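Local coordinates for protein sulfide-quinone reductase (Aquifex aeolicus, PDB 3HYW) that oxidises hydrogen sulfide with a quinone as electron acceptor, using bound FAD and building up a polysulfur product at active-site cysteines, at residues T186-G198 with P300-K312. Residues are numbered along the deposited sequence; the frame is centred on the assembly and turned at random.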
# COMPACT_ATOMS: atom_id res chain seq x y z
N THR A 186 -15.27 9.71 -6.58
CA THR A 186 -16.21 9.13 -5.62
C THR A 186 -16.35 9.91 -4.31
O THR A 186 -15.41 10.58 -3.85
CB THR A 186 -15.86 7.64 -5.35
OG1 THR A 186 -16.81 7.09 -4.43
CG2 THR A 186 -14.44 7.49 -4.79
N SER A 187 -17.54 9.82 -3.73
CA SER A 187 -17.84 10.31 -2.39
C SER A 187 -17.20 9.45 -1.29
O SER A 187 -17.02 9.90 -0.16
CB SER A 187 -19.35 10.39 -2.19
OG SER A 187 -20.00 9.25 -2.75
N GLU A 188 -16.86 8.20 -1.63
CA GLU A 188 -16.13 7.32 -0.70
C GLU A 188 -14.87 8.02 -0.21
O GLU A 188 -14.22 8.73 -0.99
CB GLU A 188 -15.70 6.04 -1.40
CG GLU A 188 -16.80 5.06 -1.75
CD GLU A 188 -16.31 4.10 -2.81
OE1 GLU A 188 -16.16 4.54 -3.97
OE2 GLU A 188 -16.03 2.94 -2.48
N PRO A 189 -14.52 7.82 1.07
CA PRO A 189 -13.30 8.42 1.62
C PRO A 189 -12.05 7.84 0.97
O PRO A 189 -11.01 8.48 0.97
CB PRO A 189 -13.36 8.04 3.10
CG PRO A 189 -14.22 6.81 3.15
CD PRO A 189 -15.24 7.02 2.07
N TYR A 190 -12.17 6.63 0.43
CA TYR A 190 -11.08 5.99 -0.31
C TYR A 190 -11.67 4.95 -1.25
O TYR A 190 -12.83 4.56 -1.10
CB TYR A 190 -10.07 5.33 0.65
CG TYR A 190 -10.70 4.42 1.67
CD1 TYR A 190 -11.05 3.11 1.35
CD2 TYR A 190 -10.95 4.86 2.97
CE1 TYR A 190 -11.63 2.27 2.29
CE2 TYR A 190 -11.53 4.02 3.92
CZ TYR A 190 -11.87 2.73 3.57
OH TYR A 190 -12.44 1.88 4.48
N LEU A 191 -10.88 4.51 -2.22
CA LEU A 191 -11.33 3.50 -3.18
C LEU A 191 -11.66 2.20 -2.46
O LEU A 191 -10.97 1.82 -1.53
CB LEU A 191 -10.24 3.24 -4.21
CG LEU A 191 -10.24 3.93 -5.58
CD1 LEU A 191 -10.83 5.33 -5.58
CD2 LEU A 191 -8.82 3.93 -6.12
N GLY A 192 -12.71 1.51 -2.90
CA GLY A 192 -13.05 0.22 -2.31
C GLY A 192 -13.59 0.31 -0.89
O GLY A 192 -13.52 -0.67 -0.14
N HIS A 193 -14.11 1.48 -0.52
CA HIS A 193 -14.88 1.66 0.71
C HIS A 193 -16.26 1.03 0.58
O HIS A 193 -16.72 0.35 1.50
CB HIS A 193 -15.00 3.15 1.05
CG HIS A 193 -15.77 3.43 2.31
ND1 HIS A 193 -17.14 3.53 2.34
CD2 HIS A 193 -15.35 3.68 3.57
CE1 HIS A 193 -17.54 3.80 3.56
NE2 HIS A 193 -16.47 3.89 4.33
N PHE A 194 -16.92 1.29 -0.55
CA PHE A 194 -18.21 0.66 -0.92
C PHE A 194 -19.41 1.02 -0.02
O PHE A 194 -20.46 0.40 -0.13
CB PHE A 194 -18.10 -0.87 -1.00
CG PHE A 194 -17.05 -1.38 -1.96
CD1 PHE A 194 -16.92 -0.85 -3.25
CD2 PHE A 194 -16.20 -2.42 -1.58
CE1 PHE A 194 -15.95 -1.34 -4.14
CE2 PHE A 194 -15.23 -2.93 -2.46
CZ PHE A 194 -15.11 -2.38 -3.74
N GLY A 195 -19.25 2.00 0.86
CA GLY A 195 -20.28 2.29 1.86
C GLY A 195 -20.31 1.26 2.99
O GLY A 195 -21.29 1.18 3.74
N VAL A 196 -19.25 0.47 3.12
CA VAL A 196 -19.17 -0.56 4.17
C VAL A 196 -17.88 -0.52 4.99
O VAL A 196 -17.61 -1.43 5.78
CB VAL A 196 -19.38 -2.00 3.59
CG1 VAL A 196 -20.72 -2.12 2.89
CG2 VAL A 196 -18.25 -2.38 2.65
N GLY A 197 -17.07 0.53 4.78
CA GLY A 197 -15.77 0.66 5.44
C GLY A 197 -14.75 -0.34 4.92
O GLY A 197 -13.85 -0.77 5.65
N GLY A 198 -14.88 -0.71 3.65
CA GLY A 198 -13.97 -1.66 3.03
C GLY A 198 -14.32 -3.11 3.34
O GLY A 198 -15.03 -3.40 4.31
N PRO A 300 -26.25 4.17 8.13
CA PRO A 300 -24.95 3.93 7.50
C PRO A 300 -23.96 3.22 8.42
O PRO A 300 -24.02 3.38 9.64
CB PRO A 300 -24.45 5.34 7.14
CG PRO A 300 -25.18 6.25 8.05
CD PRO A 300 -26.52 5.61 8.29
N ILE A 301 -23.06 2.42 7.83
CA ILE A 301 -22.03 1.72 8.61
C ILE A 301 -21.04 2.70 9.22
O ILE A 301 -20.51 2.47 10.31
CB ILE A 301 -21.32 0.63 7.75
CG1 ILE A 301 -22.24 -0.58 7.60
CG2 ILE A 301 -19.98 0.23 8.38
CD1 ILE A 301 -21.84 -1.55 6.50
N GLU A 302 -20.78 3.80 8.52
CA GLU A 302 -20.01 4.91 9.09
C GLU A 302 -20.37 6.24 8.46
O GLU A 302 -20.73 6.31 7.29
CB GLU A 302 -18.49 4.65 9.03
CG GLU A 302 -17.93 4.19 7.70
CD GLU A 302 -16.44 3.87 7.78
OE1 GLU A 302 -16.03 3.13 8.71
OE2 GLU A 302 -15.69 4.34 6.91
N LYS A 303 -20.29 7.30 9.27
CA LYS A 303 -20.46 8.66 8.81
C LYS A 303 -19.14 9.09 8.17
O LYS A 303 -18.16 9.38 8.86
CB LYS A 303 -20.83 9.57 9.99
CG LYS A 303 -21.23 11.01 9.63
CD LYS A 303 -21.58 11.81 10.89
CE LYS A 303 -21.91 13.28 10.60
NZ LYS A 303 -23.35 13.49 10.21
N THR A 304 -19.10 9.10 6.84
CA THR A 304 -17.89 9.44 6.10
C THR A 304 -17.84 10.96 5.89
O THR A 304 -18.88 11.61 5.95
CB THR A 304 -17.85 8.69 4.77
OG1 THR A 304 -19.08 8.89 4.08
CG2 THR A 304 -17.66 7.20 5.01
N PRO A 305 -16.64 11.54 5.65
CA PRO A 305 -16.53 13.00 5.46
C PRO A 305 -17.45 13.54 4.36
O PRO A 305 -18.06 14.60 4.53
CB PRO A 305 -15.06 13.19 5.11
CG PRO A 305 -14.36 12.04 5.76
CD PRO A 305 -15.31 10.88 5.57
N ILE A 306 -17.54 12.82 3.25
CA ILE A 306 -18.58 13.07 2.26
C ILE A 306 -19.64 11.98 2.50
O ILE A 306 -19.30 10.80 2.50
CB ILE A 306 -18.04 13.00 0.80
CG1 ILE A 306 -16.80 13.90 0.61
CG2 ILE A 306 -19.14 13.31 -0.21
CD1 ILE A 306 -17.04 15.41 0.79
N PRO A 307 -20.90 12.38 2.75
CA PRO A 307 -21.90 11.39 3.15
C PRO A 307 -22.05 10.23 2.16
O PRO A 307 -22.11 10.45 0.94
CB PRO A 307 -23.19 12.21 3.25
CG PRO A 307 -22.73 13.60 3.52
CD PRO A 307 -21.48 13.74 2.69
N THR A 308 -22.08 9.02 2.69
CA THR A 308 -22.35 7.81 1.92
C THR A 308 -23.31 6.91 2.70
O THR A 308 -23.47 7.07 3.90
CB THR A 308 -21.06 7.01 1.59
OG1 THR A 308 -20.44 6.57 2.80
CG2 THR A 308 -20.07 7.84 0.78
N GLY A 309 -23.95 5.98 2.00
CA GLY A 309 -24.89 5.07 2.65
C GLY A 309 -24.53 3.62 2.43
O GLY A 309 -23.58 3.30 1.70
N VAL A 310 -25.31 2.73 3.04
CA VAL A 310 -25.04 1.30 3.02
C VAL A 310 -25.72 0.63 1.82
O VAL A 310 -26.89 0.90 1.55
CB VAL A 310 -25.42 0.63 4.39
CG1 VAL A 310 -26.92 0.58 4.60
CG2 VAL A 310 -24.80 -0.77 4.52
N PRO A 311 -24.96 -0.19 1.07
CA PRO A 311 -25.58 -0.99 0.01
C PRO A 311 -26.48 -2.08 0.57
O PRO A 311 -26.20 -2.64 1.64
CB PRO A 311 -24.38 -1.64 -0.68
CG PRO A 311 -23.32 -1.67 0.36
CD PRO A 311 -23.51 -0.39 1.11
N LYS A 312 -27.55 -2.37 -0.17
CA LYS A 312 -28.37 -3.55 0.07
C LYS A 312 -28.17 -4.44 -1.14
O LYS A 312 -28.76 -4.22 -2.20
CB LYS A 312 -29.85 -3.17 0.23
CG LYS A 312 -30.18 -2.41 1.51
CD LYS A 312 -30.16 -0.93 1.27
CE LYS A 312 -30.81 -0.17 2.41
NZ LYS A 312 -31.41 1.11 1.92
O HOH W 1 -16.05 10.55 2.23
O HOH W 2 -13.11 3.00 6.74
O HOH W 3 -22.67 3.01 5.03
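V196 CG1 packs against I301 CD1 and lies 3.7 Å from P311 CG. V196 ends a type I' beta turn, H193 to V196, in the loop between strand 182-185 and helix 202-212. This turn sits on the loop that leads into helix 314-332, and both loops belong to the pyridine nucleotide-disulphide oxidoreductase fold. F194, in the same turn, lines the octathiocane pocket; K312, at the end of the other loop, touches FAD. G195 fits closely here: its CA is 3.5 Å from G309 O, a CA-H...O contact. Farther along, S187 CB meets I306 CG2 at 3.5 Å. P189 CD touches T304 CG2, the two side chains crossing at about a right angle. The ring of H193 is sandwiched between P189 CD on one face and the backbone N of G197 on the other. With chi1 at -180°, CG of H193 stands opposite the backbone N, and the ring reaches E302. ND1 accepts from G195 N, tilted from the ring plane. Water 3 bridges G195 O and I301 N; water 1 accepts from I306 N and lies 2.7 Å from S187 O. At the polar edge, H193 NE2 donates to E302 OE2 at 2.7 Å, with an N-H...O angle of 153°. OE2 lies in the ring plane, but the donor comes from above the carboxylate plane, 46° out of it. E302 OE2 also accepts from water 2, which is 2.6 Å from Y190 OH.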